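Local atomic coordinates of DyP-type peroxidase (Thermobifida cellulosilytica, PDB entry 4GS1), a protein that probably oxidises dyes and other substrates with hydrogen peroxide at a bound haem, as a DyP-type peroxidase. Residues D22-D27 against D194-P199; D27-R32 against G154-M159; R46-V51 against S104-I109; D90-A95 against L161-D166; G273-G278 against D283-T288. One frame throughout, in Å; residues are numbered along the deposited sequence. Where two conformers were deposited one is given.

Interaction 1: D22-D27 against D194-P199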
# COMPACT_ATOMS: atom_id res chain seq x y z
N ASP B 22 12.49 -19.92 -10.72
CA ASP B 22 11.63 -20.12 -9.56
C ASP B 22 12.34 -19.75 -8.26
O ASP B 22 11.76 -19.09 -7.40
CB ASP B 22 11.11 -21.57 -9.51
CG ASP B 22 10.08 -21.86 -10.59
OD1 ASP B 22 9.46 -20.91 -11.11
OD2 ASP B 22 9.87 -23.05 -10.90
N ALA B 23 13.59 -20.16 -8.11
CA ALA B 23 14.37 -19.76 -6.94
C ALA B 23 14.64 -18.26 -6.94
O ALA B 23 14.62 -17.62 -5.89
CB ALA B 23 15.67 -20.54 -6.87
N GLN B 24 14.89 -17.69 -8.12
CA GLN B 24 15.04 -16.25 -8.25
C GLN B 24 13.77 -15.52 -7.80
O GLN B 24 13.84 -14.48 -7.14
CB GLN B 24 15.33 -15.85 -9.69
CG GLN B 24 16.74 -16.10 -10.16
CD GLN B 24 16.91 -15.74 -11.62
OE1 GLN B 24 17.11 -16.61 -12.47
NE2 GLN B 24 16.83 -14.44 -11.93
N ARG B 25 12.61 -16.06 -8.19
CA ARG B 25 11.34 -15.42 -7.83
C ARG B 25 11.06 -15.50 -6.33
O ARG B 25 10.38 -14.64 -5.78
CB ARG B 25 10.17 -16.03 -8.63
CG ARG B 25 10.22 -15.71 -10.12
CD ARG B 25 9.02 -16.24 -10.90
NE ARG B 25 9.21 -15.97 -12.33
CZ ARG B 25 9.06 -16.85 -13.30
NH1 ARG B 25 8.67 -18.09 -13.02
NH2 ARG B 25 9.28 -16.50 -14.56
N LEU B 26 11.60 -16.52 -5.68
CA LEU B 26 11.38 -16.68 -4.24
C LEU B 26 12.47 -16.05 -3.37
O LEU B 26 12.30 -15.93 -2.16
CB LEU B 26 11.24 -18.17 -3.88
CG LEU B 26 9.89 -18.80 -4.22
CD1 LEU B 26 9.89 -20.27 -3.84
CD2 LEU B 26 8.76 -18.07 -3.51
N ASP B 27 13.58 -15.65 -4.00
CA ASP B 27 14.77 -15.25 -3.25
C ASP B 27 14.59 -14.03 -2.35
O ASP B 27 15.06 -14.02 -1.22
CB ASP B 27 15.96 -15.03 -4.19
CG ASP B 27 17.29 -15.07 -3.46
OD1 ASP B 27 17.46 -15.95 -2.60
OD2 ASP B 27 18.15 -14.22 -3.74
N ASP B 194 10.91 -11.92 -15.08
CA ASP B 194 12.35 -11.86 -14.88
C ASP B 194 12.64 -10.98 -13.67
O ASP B 194 12.58 -9.75 -13.76
CB ASP B 194 13.03 -11.27 -16.13
CG ASP B 194 14.54 -11.18 -15.99
OD1 ASP B 194 15.09 -11.53 -14.93
OD2 ASP B 194 15.19 -10.74 -16.96
N PRO B 195 12.96 -11.59 -12.52
CA PRO B 195 13.20 -10.82 -11.30
C PRO B 195 14.39 -9.86 -11.39
O PRO B 195 14.52 -8.99 -10.53
CB PRO B 195 13.47 -11.90 -10.24
CG PRO B 195 12.79 -13.12 -10.77
CD PRO B 195 12.96 -13.05 -12.26
N ASP B 196 15.24 -10.01 -12.40
CA ASP B 196 16.36 -9.09 -12.60
C ASP B 196 16.02 -7.88 -13.50
O ASP B 196 16.82 -6.97 -13.63
CB ASP B 196 17.57 -9.82 -13.20
CG ASP B 196 18.16 -10.85 -12.25
OD1 ASP B 196 18.00 -10.69 -11.03
OD2 ASP B 196 18.79 -11.81 -12.73
N ALA B 197 14.84 -7.90 -14.12
CA ALA B 197 14.44 -6.79 -15.00
C ALA B 197 14.27 -5.51 -14.21
O ALA B 197 13.85 -5.53 -13.05
CB ALA B 197 13.14 -7.13 -15.71
N THR B 198 14.59 -4.36 -14.80
CA THR B 198 14.41 -3.15 -14.00
C THR B 198 12.92 -2.80 -13.87
O THR B 198 12.13 -3.05 -14.79
CB THR B 198 15.37 -1.99 -14.42
OG1 THR B 198 14.64 -0.82 -14.74
CG2 THR B 198 16.25 -2.41 -15.57
N PRO B 199 12.52 -2.28 -12.70
CA PRO B 199 11.11 -2.04 -12.39
C PRO B 199 10.52 -0.89 -13.21
O PRO B 199 11.27 -0.04 -13.69
CB PRO B 199 11.13 -1.64 -10.91
CG PRO B 199 12.43 -2.19 -10.38
CD PRO B 199 13.39 -2.04 -11.53
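Gln24 and Arg25 of the N-terminal helix 21-30 meet Pro195 in a mainly apolar surface contact, where the helix rests on the loop that follows strand 176-185. The proline ring leads with CG, which lies 3.7 Å from Arg25 CG and 3.9 Å from Gln24 CB, against the first carbons of two successive helical side chains. With CG anti to the carbonyl carbon (chi1 -76°) and an extended chain beyond, Gln24 carries its amide past the proline toward Asp196. There Gln24 NE2 stands 3.4 Å from Asp196 OD2, at an angle too poor for a hydrogen bond. The polar end of Arg25 is held separately: NH1 forms a salt bridge with Asp22, while NE and NH2 donate to the carbonyl oxygens of Ala192 and Gln193. Leu26 of the second subunit packs on Arg25. Pro195 is presented by a type I beta turn from Asp194 to Ala197, closed by Ala197 N and Asp194 O at 2.9 Å. Asp194 OD1 also accepts from Asp196 N at 3.0 Å, met from above the carboxylate plane, which makes this an Asx turn with proline following the aspartate.

Interaction 2: D27-R32 against G154-M159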
# COMPACT_ATOMS: atom_id res chain seq x y z
N ASP B 27 13.58 -15.65 -4.00
CA ASP B 27 14.77 -15.25 -3.25
C ASP B 27 14.59 -14.03 -2.35
O ASP B 27 15.06 -14.02 -1.22
CB ASP B 27 15.96 -15.03 -4.19
CG ASP B 27 17.29 -15.07 -3.46
OD1 ASP B 27 17.46 -15.95 -2.60
OD2 ASP B 27 18.15 -14.22 -3.74
N MET B 28 13.92 -12.99 -2.86
CA MET B 28 13.79 -11.77 -2.07
C MET B 28 12.91 -11.98 -0.83
O MET B 28 13.16 -11.40 0.22
CB MET B 28 13.24 -10.61 -2.93
CG MET B 28 14.25 -10.06 -3.95
SD MET B 28 15.74 -9.38 -3.19
CE MET B 28 15.08 -7.91 -2.41
N ALA B 29 11.90 -12.84 -0.96
CA ALA B 29 11.01 -13.11 0.16
C ALA B 29 11.70 -14.00 1.19
O ALA B 29 11.42 -13.91 2.38
CB ALA B 29 9.73 -13.76 -0.33
N ARG B 30 12.61 -14.84 0.72
CA ARG B 30 13.21 -15.88 1.55
C ARG B 30 14.43 -15.42 2.36
O ARG B 30 14.63 -15.85 3.51
CB ARG B 30 13.60 -17.08 0.67
CG ARG B 30 14.70 -17.96 1.23
CD ARG B 30 15.19 -19.00 0.22
NE ARG B 30 16.15 -18.45 -0.74
CZ ARG B 30 17.43 -18.19 -0.46
NH1 ARG B 30 17.90 -18.40 0.76
NH2 ARG B 30 18.23 -17.71 -1.40
N ARG B 31 15.23 -14.53 1.79
CA ARG B 31 16.54 -14.18 2.36
C ARG B 31 16.49 -13.06 3.38
O ARG B 31 15.55 -12.25 3.39
CB ARG B 31 17.48 -13.76 1.24
CG ARG B 31 17.06 -12.45 0.60
CD ARG B 31 17.83 -12.14 -0.68
NE ARG B 31 19.02 -11.33 -0.43
CZ ARG B 31 19.01 -10.02 -0.20
NH1 ARG B 31 17.85 -9.35 -0.16
NH2 ARG B 31 20.14 -9.37 0.01
N ARG B 32 17.52 -12.99 4.23
CA ARG B 32 17.75 -11.83 5.07
C ARG B 32 18.50 -10.77 4.27
O ARG B 32 19.28 -11.11 3.39
CB ARG B 32 18.59 -12.20 6.29
CG ARG B 32 18.03 -13.36 7.10
CD ARG B 32 17.77 -12.96 8.54
NE ARG B 32 17.12 -14.04 9.29
CZ ARG B 32 15.93 -13.95 9.87
NH1 ARG B 32 15.23 -12.83 9.82
NH2 ARG B 32 15.44 -15.00 10.53
N GLY B 154 12.27 -1.17 4.69
CA GLY B 154 11.92 -1.86 3.47
C GLY B 154 11.78 -3.36 3.69
O GLY B 154 12.45 -3.92 4.55
N ALA B 155 10.91 -3.99 2.92
CA ALA B 155 10.78 -5.45 2.97
C ALA B 155 10.09 -5.94 1.73
O ALA B 155 9.44 -5.17 1.03
CB ALA B 155 10.00 -5.87 4.21
N GLU B 156 10.22 -7.24 1.45
CA GLU B 156 9.60 -7.83 0.27
C GLU B 156 8.14 -8.20 0.56
O GLU B 156 7.41 -8.62 -0.34
CB GLU B 156 10.40 -9.07 -0.17
CG GLU B 156 9.98 -9.72 -1.50
CD GLU B 156 10.28 -8.87 -2.73
OE1 GLU B 156 11.05 -7.89 -2.64
OE2 GLU B 156 9.74 -9.19 -3.82
N ASP B 157 7.71 -8.03 1.81
CA ASP B 157 6.34 -8.37 2.20
C ASP B 157 5.73 -7.24 3.02
O ASP B 157 6.39 -6.70 3.90
CB ASP B 157 6.34 -9.67 3.02
CG ASP B 157 4.95 -10.10 3.39
OD1 ASP B 157 4.31 -10.82 2.59
OD2 ASP B 157 4.47 -9.69 4.47
N PRO B 158 4.46 -6.87 2.73
CA PRO B 158 3.87 -5.70 3.38
C PRO B 158 3.52 -5.93 4.86
O PRO B 158 3.46 -4.96 5.62
CB PRO B 158 2.59 -5.45 2.56
CG PRO B 158 2.21 -6.83 2.06
CD PRO B 158 3.55 -7.46 1.72
N MET B 159 3.28 -7.17 5.26
CA MET B 159 2.99 -7.46 6.67
C MET B 159 4.27 -7.45 7.51
O MET B 159 4.29 -6.92 8.63
CB MET B 159 2.23 -8.78 6.80
CG MET B 159 1.75 -9.07 8.19
SD MET B 159 0.61 -7.80 8.75
CE MET B 159 -0.54 -8.85 9.65
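Glu156 sets its carboxyl end against Met28, with Glu156 CD 3.4 Å from Met28 CB. The glutamate leaves its backbone with CG anti to N (chi1 -173°) and then bends at chi2 (69°), which puts CG 3.7 Å from Ala29 N and swings CD over Met28 CB. Met28 crosses it at about a right angle; its chain, bent at chi2 and chi3, brings CE to 4.0 Å from Glu156 OE1. Glu156 CG also meets Ala29 CB at 4.2 Å. Nothing here is a hydrogen bond between the two segments, because the buried carboxylate spends its oxygens on others: OE1 accepts from Ala49 N and OE2 from Ala189 N. Cut back to alanine, this position would lose the carboxylate, and the amides of Ala49 and Ala189 would probably be left without their acceptor, with a gap beside Met28 CB. One shell further out, Met28 O takes a hydrogen bond from Ser104 OG, and the backbones of Ala29 and Glu156 both bond to Ala103. Next along, Asp157 is the N-cap of helix 158-172: its OD2 accepts from Met159 N at 2.9 Å and also from Val160 N, while its OD1 accepts from Thr188 N of the second subunit. The contact thus lies where the last turn of helix 21-30 rests on the connection between strand 149-155 and helix 158-172.

Interaction 3: R46-V51 against S104-I109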
# COMPACT_ATOMS: atom_id res chain seq x y z
N ARG B 46 19.95 -5.50 -4.01
CA ARG B 46 18.60 -5.57 -4.57
C ARG B 46 17.63 -4.85 -3.65
O ARG B 46 17.65 -5.02 -2.44
CB ARG B 46 18.17 -7.02 -4.77
CG ARG B 46 18.72 -7.66 -6.04
CD ARG B 46 18.35 -9.13 -6.12
NE ARG B 46 19.00 -9.90 -5.06
CZ ARG B 46 18.69 -11.16 -4.76
NH1 ARG B 46 17.73 -11.79 -5.42
NH2 ARG B 46 19.33 -11.78 -3.78
N ALA B 47 16.76 -4.02 -4.24
CA ALA B 47 15.77 -3.31 -3.43
C ALA B 47 14.52 -4.17 -3.21
O ALA B 47 14.02 -4.79 -4.15
CB ALA B 47 15.39 -2.00 -4.11
N PRO B 48 14.02 -4.22 -1.96
CA PRO B 48 12.79 -4.97 -1.68
C PRO B 48 11.58 -4.32 -2.35
O PRO B 48 11.64 -3.14 -2.71
CB PRO B 48 12.65 -4.87 -0.16
CG PRO B 48 14.04 -4.58 0.35
CD PRO B 48 14.67 -3.74 -0.73
N ALA B 49 10.49 -5.06 -2.49
CA ALA B 49 9.33 -4.56 -3.23
C ALA B 49 8.55 -3.46 -2.50
O ALA B 49 7.81 -2.72 -3.15
CB ALA B 49 8.39 -5.72 -3.60
N PHE B 50 8.70 -3.37 -1.18
CA PHE B 50 7.92 -2.38 -0.41
C PHE B 50 8.80 -1.48 0.42
O PHE B 50 9.86 -1.91 0.90
CB PHE B 50 6.90 -3.10 0.49
CG PHE B 50 5.96 -3.98 -0.28
CD1 PHE B 50 4.81 -3.45 -0.85
CD2 PHE B 50 6.25 -5.32 -0.49
CE1 PHE B 50 3.96 -4.25 -1.60
CE2 PHE B 50 5.40 -6.13 -1.25
CZ PHE B 50 4.25 -5.58 -1.80
N VAL B 51 8.36 -0.24 0.61
CA VAL B 51 9.07 0.72 1.46
C VAL B 51 8.09 1.54 2.29
O VAL B 51 6.95 1.73 1.90
CB VAL B 51 9.96 1.68 0.62
CG1 VAL B 51 9.12 2.79 -0.05
CG2 VAL B 51 11.06 2.31 1.48
N SER B 104 13.83 -9.90 3.30
CA SER B 104 14.83 -8.86 3.01
C SER B 104 14.63 -7.59 3.83
O SER B 104 14.91 -6.49 3.34
CB SER B 104 14.82 -8.50 1.51
OG SER B 104 15.24 -9.61 0.72
N LEU B 105 14.15 -7.74 5.06
CA LEU B 105 13.83 -6.59 5.91
C LEU B 105 15.08 -5.75 6.18
O LEU B 105 16.10 -6.28 6.60
CB LEU B 105 13.21 -7.05 7.23
CG LEU B 105 12.93 -5.97 8.27
CD1 LEU B 105 11.97 -4.93 7.70
CD2 LEU B 105 12.34 -6.61 9.53
N MET B 106 14.99 -4.45 5.92
CA MET B 106 16.13 -3.56 6.09
C MET B 106 15.70 -2.21 6.64
O MET B 106 14.63 -1.70 6.28
CB MET B 106 16.88 -3.39 4.76
CG MET B 106 15.99 -3.04 3.57
SD MET B 106 16.93 -2.82 2.02
CE MET B 106 17.54 -4.47 1.72
N VAL B 107 16.54 -1.63 7.49
CA VAL B 107 16.27 -0.36 8.16
C VAL B 107 17.41 0.63 7.92
O VAL B 107 18.58 0.30 8.15
CB VAL B 107 16.08 -0.56 9.70
CG1 VAL B 107 15.74 0.77 10.37
CG2 VAL B 107 14.99 -1.58 9.98
N THR B 108 17.07 1.83 7.44
CA THR B 108 18.03 2.91 7.22
C THR B 108 17.71 4.07 8.16
O THR B 108 16.55 4.44 8.32
CB THR B 108 17.90 3.47 5.80
OG1 THR B 108 17.74 2.39 4.87
CG2 THR B 108 19.13 4.31 5.42
N ILE B 109 18.74 4.66 8.77
CA ILE B 109 18.54 5.74 9.74
C ILE B 109 19.19 7.04 9.26
O ILE B 109 20.38 7.07 8.93
CB ILE B 109 19.13 5.36 11.14
CG1 ILE B 109 18.48 4.07 11.67
CG2 ILE B 109 18.93 6.48 12.12
CD1 ILE B 109 19.20 3.50 12.92
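Pro48 and Ser104 have the nearest CA atoms of the two segments, 6.4 Å apart, yet no backbone bond joins the segments, since strand 149-155 lies between the strands they lead into. Side chains make the contact. The end of Met106 meets CG and CD of the Pro48 ring, with Pro48 CD 3.7 Å from Met106 SD and Pro48 CG 3.8 Å from Met106 CE. Met106 starts from the crowded position, CG between the backbone N and the carbonyl carbon (chi1 49°), and a bend at chi3 (67°) lays the methyl beside the ring, so that sulfur and methyl both touch it. The same methyl carbon, Met106 CE, approaches Arg46 O to 4.2 Å. Pro48 CG also stands 3.7 Å from Ser104 O. The strands belong to the ferredoxin-like sheet of the N-terminal half, antiparallel in the order 106-111, 149-155, 50-58, 176-185, and Arg320 of strand 318-328, in the C-terminal half, packs on both Pro48 and Met106. A serine in place of Met106 would lose both sulfur and methyl and is likely to open a gap beside Pro48 CG and CD. On that same strand 318-328, the hydroxyl of Tyr322 donates a hydrogen bond to Pro48 O. The polar end of Arg46 is taken up by the N-terminal helix, where its guanidinium forms a salt bridge with Asp27.

Interaction 4: D90-A95 against L161-D166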
# COMPACT_ATOMS: atom_id res chain seq x y z
N ASP B 90 16.51 -11.18 13.35
CA ASP B 90 15.43 -12.07 13.81
C ASP B 90 14.04 -11.73 13.27
O ASP B 90 13.09 -12.49 13.49
CB ASP B 90 15.36 -12.07 15.34
CG ASP B 90 16.61 -12.63 15.99
OD1 ASP B 90 16.91 -12.21 17.12
OD2 ASP B 90 17.28 -13.48 15.37
N GLY B 91 13.89 -10.59 12.61
CA GLY B 91 12.58 -10.14 12.18
C GLY B 91 11.81 -9.48 13.31
O GLY B 91 12.30 -9.39 14.44
N PRO B 92 10.59 -9.00 13.02
CA PRO B 92 9.78 -8.30 14.03
C PRO B 92 9.30 -9.18 15.18
O PRO B 92 9.07 -10.38 14.98
CB PRO B 92 8.58 -7.79 13.23
CG PRO B 92 9.09 -7.71 11.79
CD PRO B 92 9.99 -8.91 11.68
N GLU B 93 9.13 -8.58 16.35
CA GLU B 93 8.71 -9.26 17.58
C GLU B 93 7.26 -9.75 17.55
O GLU B 93 6.96 -10.86 18.00
CB GLU B 93 8.92 -8.32 18.78
CG GLU B 93 8.68 -8.95 20.16
CD GLU B 93 7.21 -9.02 20.55
OE1 GLU B 93 6.46 -8.05 20.28
OE2 GLU B 93 6.80 -10.05 21.13
N GLY B 94 6.36 -8.93 17.02
CA GLY B 94 4.93 -9.16 17.17
C GLY B 94 4.35 -10.49 16.70
O GLY B 94 5.01 -11.27 16.00
N ALA B 95 3.11 -10.76 17.09
CA ALA B 95 2.38 -11.91 16.55
C ALA B 95 1.96 -11.60 15.12
O ALA B 95 1.71 -12.51 14.34
CB ALA B 95 1.17 -12.24 17.41
N LEU B 161 6.79 -5.66 6.73
CA LEU B 161 7.07 -4.22 6.77
C LEU B 161 6.25 -3.49 7.82
O LEU B 161 6.81 -2.73 8.61
CB LEU B 161 6.86 -3.59 5.39
CG LEU B 161 7.03 -2.07 5.31
CD1 LEU B 161 8.42 -1.67 5.74
CD2 LEU B 161 6.74 -1.59 3.88
N ALA B 162 4.93 -3.70 7.84
CA ALA B 162 4.08 -2.97 8.78
C ALA B 162 4.43 -3.30 10.23
O ALA B 162 4.38 -2.42 11.10
CB ALA B 162 2.60 -3.25 8.50
N ALA B 163 4.80 -4.54 10.49
CA ALA B 163 5.16 -4.95 11.84
C ALA B 163 6.45 -4.26 12.28
O ALA B 163 6.55 -3.79 13.41
CB ALA B 163 5.30 -6.47 11.93
N ALA B 164 7.42 -4.17 11.37
CA ALA B 164 8.69 -3.52 11.67
C ALA B 164 8.48 -2.04 11.93
O ALA B 164 9.04 -1.48 12.87
CB ALA B 164 9.68 -3.73 10.53
N VAL B 165 7.66 -1.40 11.09
CA VAL B 165 7.38 0.02 11.23
C VAL B 165 6.74 0.35 12.58
O VAL B 165 7.17 1.28 13.27
CB VAL B 165 6.49 0.51 10.09
CG1 VAL B 165 5.90 1.89 10.41
CG2 VAL B 165 7.30 0.56 8.80
N ASP B 166 5.73 -0.42 12.96
CA ASP B 166 5.02 -0.13 14.21
C ASP B 166 5.96 -0.30 15.40
O ASP B 166 5.93 0.49 16.35
CB ASP B 166 3.77 -1.01 14.34
CG ASP B 166 2.66 -0.63 13.35
OD1 ASP B 166 2.66 0.53 12.90
OD2 ASP B 166 1.80 -1.48 13.04
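Pro92, in an extended backbone conformation (phi -68°, psi 151°), directs its ring at Ala163 and Ala164 of helix 158-172. Gly91 sets this up: as the first residue to leave helix 66-90 it takes a positive phi (80°), swinging the chain out of the helix just before the proline. A CB at Gly91 would be jammed against the preceding carbonyl oxygen and crowded by Pro92 CD, so the swing depends on having no side chain there. The ring then touches the helix with two of its carbons. Pro92 CB lies 3.8 Å from Ala163 CB, while Pro92 CG sits 3.9 Å from Ala164 N and 4.2 Å from Ala164 CB. Because both helical side chains are single methyls, the loop comes close, with the CA atoms of Pro92 and Ala164 only 5.4 Å apart. In the ferredoxin-like beta-alpha-beta-beta-alpha-beta order of this half, the loop leads from the first helix, 66-90, toward strand 106-111, and here it packs on the second turn of helix 158-172. Leu105 packs on both Pro92 and Ala164, and Ala164 reaches Val153 of the sheet beneath. Further along the loop, Glu93 N donates to Glu167 OE1, a polar tie to the same helix. Ala162 and Asp166 face the second subunit, where Phe185 packs on Ala162 and Arg334 forms a salt bridge with Asp166.

Interaction 5: G273-G278 against D283-T288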
# COMPACT_ATOMS: atom_id res chain seq x y z
N GLY B 273 12.28 0.14 -23.45
CA GLY B 273 13.12 1.00 -22.63
C GLY B 273 14.35 1.53 -23.36
O GLY B 273 15.17 2.24 -22.76
N ALA B 274 14.48 1.21 -24.64
CA ALA B 274 15.62 1.66 -25.45
C ALA B 274 15.57 3.17 -25.66
O ALA B 274 14.49 3.75 -25.74
CB ALA B 274 15.62 0.96 -26.80
N PRO B 275 16.74 3.82 -25.77
CA PRO B 275 16.71 5.24 -26.13
C PRO B 275 16.05 5.38 -27.51
O PRO B 275 16.15 4.45 -28.31
CB PRO B 275 18.20 5.61 -26.24
CG PRO B 275 18.93 4.55 -25.48
CD PRO B 275 18.11 3.30 -25.63
N LEU B 276 15.38 6.49 -27.77
CA LEU B 276 14.92 6.74 -29.13
C LEU B 276 16.16 6.80 -30.02
O LEU B 276 17.12 7.54 -29.74
CB LEU B 276 14.11 8.04 -29.23
CG LEU B 276 12.84 8.09 -28.38
CD1 LEU B 276 12.10 9.42 -28.56
CD2 LEU B 276 11.92 6.93 -28.74
N GLY B 277 16.15 6.00 -31.09
CA GLY B 277 17.31 5.87 -31.96
C GLY B 277 18.06 4.56 -31.71
O GLY B 277 18.87 4.13 -32.53
N GLY B 278 17.79 3.94 -30.57
CA GLY B 278 18.46 2.69 -30.21
C GLY B 278 17.54 1.49 -30.30
O GLY B 278 16.40 1.61 -30.75
N ASP B 283 21.38 0.31 -24.48
CA ASP B 283 22.12 1.07 -25.51
C ASP B 283 22.37 2.48 -25.00
O ASP B 283 21.56 3.01 -24.24
CB ASP B 283 21.33 1.15 -26.83
CG ASP B 283 21.32 -0.16 -27.60
OD1 ASP B 283 22.14 -1.05 -27.29
OD2 ASP B 283 20.50 -0.29 -28.54
N PRO B 284 23.48 3.11 -25.40
CA PRO B 284 23.74 4.46 -24.92
C PRO B 284 22.71 5.45 -25.44
O PRO B 284 22.21 5.30 -26.57
CB PRO B 284 25.13 4.79 -25.52
CG PRO B 284 25.23 3.90 -26.73
CD PRO B 284 24.54 2.62 -26.31
N VAL B 285 22.39 6.46 -24.63
CA VAL B 285 21.51 7.53 -25.09
C VAL B 285 22.33 8.46 -25.97
O VAL B 285 23.16 9.24 -25.47
CB VAL B 285 20.90 8.29 -23.90
CG1 VAL B 285 19.96 9.39 -24.39
CG2 VAL B 285 20.14 7.31 -23.01
N VAL B 286 22.10 8.39 -27.28
CA VAL B 286 22.84 9.22 -28.22
C VAL B 286 22.10 10.53 -28.50
O VAL B 286 21.11 10.58 -29.23
CB VAL B 286 23.15 8.47 -29.52
CG1 VAL B 286 24.00 9.35 -30.46
CG2 VAL B 286 23.90 7.19 -29.19
N LEU B 287 22.60 11.60 -27.89
CA LEU B 287 21.89 12.88 -27.88
C LEU B 287 22.16 13.70 -29.13
O LEU B 287 21.56 14.76 -29.32
CB LEU B 287 22.26 13.65 -26.62
CG LEU B 287 21.74 12.99 -25.34
CD1 LEU B 287 22.21 13.75 -24.12
CD2 LEU B 287 20.21 12.91 -25.38
N THR B 288 23.05 13.21 -29.99
CA THR B 288 23.37 13.92 -31.23
C THR B 288 22.61 13.40 -32.44
O THR B 288 22.71 13.97 -33.53
CB THR B 288 24.86 13.82 -31.55
OG1 THR B 288 25.25 12.44 -31.52
CG2 THR B 288 25.68 14.59 -30.53
O HOH W 1 19.80 7.45 -28.97
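The Pro275 ring points its CG at two peptide carbonyls, Asp283 O at 3.3 Å and Pro284 O at 3.5 Å from that atom, while one methyl of Val285 comes obliquely from one side of the ring's mean plane. That methyl is CG2, anti to the valine carbonyl carbon, and it lies 3.9 Å from Pro275 CG. The side chain of Asp283 crosses the ring at about a right angle, its CB 4.1 Å from Pro275 CD. Its carboxylate runs on past the ring: Asp283 OD2 is gripped by the backbone amides of Glu279 and Lys280, two bonds that hold the carboxylate at the residues directly following Gly278. No direct hydrogen bond joins the two segments. A water bridges them instead, accepting from Val286 N at 3.0 Å and donating to Leu276 O at 2.8 Å. Segment 273-278 is folded by a type II beta turn from Pro275 to Gly278, closed by Gly278 N and Pro275 O at 2.8 Å. Gly277 fills the third position with a positive phi (103°), where a side chain would be jammed against the preceding carbonyl oxygen. Arg268 packs against both Pro275 and Val285, and the valine side chain lies about 4 Å from the bound haem, so the loop carrying Val285 borders the haem, with the type II turn packed against it through Pro275.

Interactions 2 and 3 are buried, their centres about 8 Å apart, and both reach the sheet of the N-terminal half; interaction 4 is partly buried, and interactions 1 and 5 lie at the surface. Helix 21-30 serves interactions 1 and 2, which share Asp27, and helix 158-172 serves 2 and 4. Asp27 is also tied by a salt bridge to interaction 3. Four of the contacts turn on a proline ring; interaction 2 instead buries a carboxylate that backbone amides satisfy. Interaction 4 is purely apolar, whereas interaction 5 adds a bridging water. It stands apart beside the haem, its centre about 44 Å from that of interaction 4, across the chain's centre.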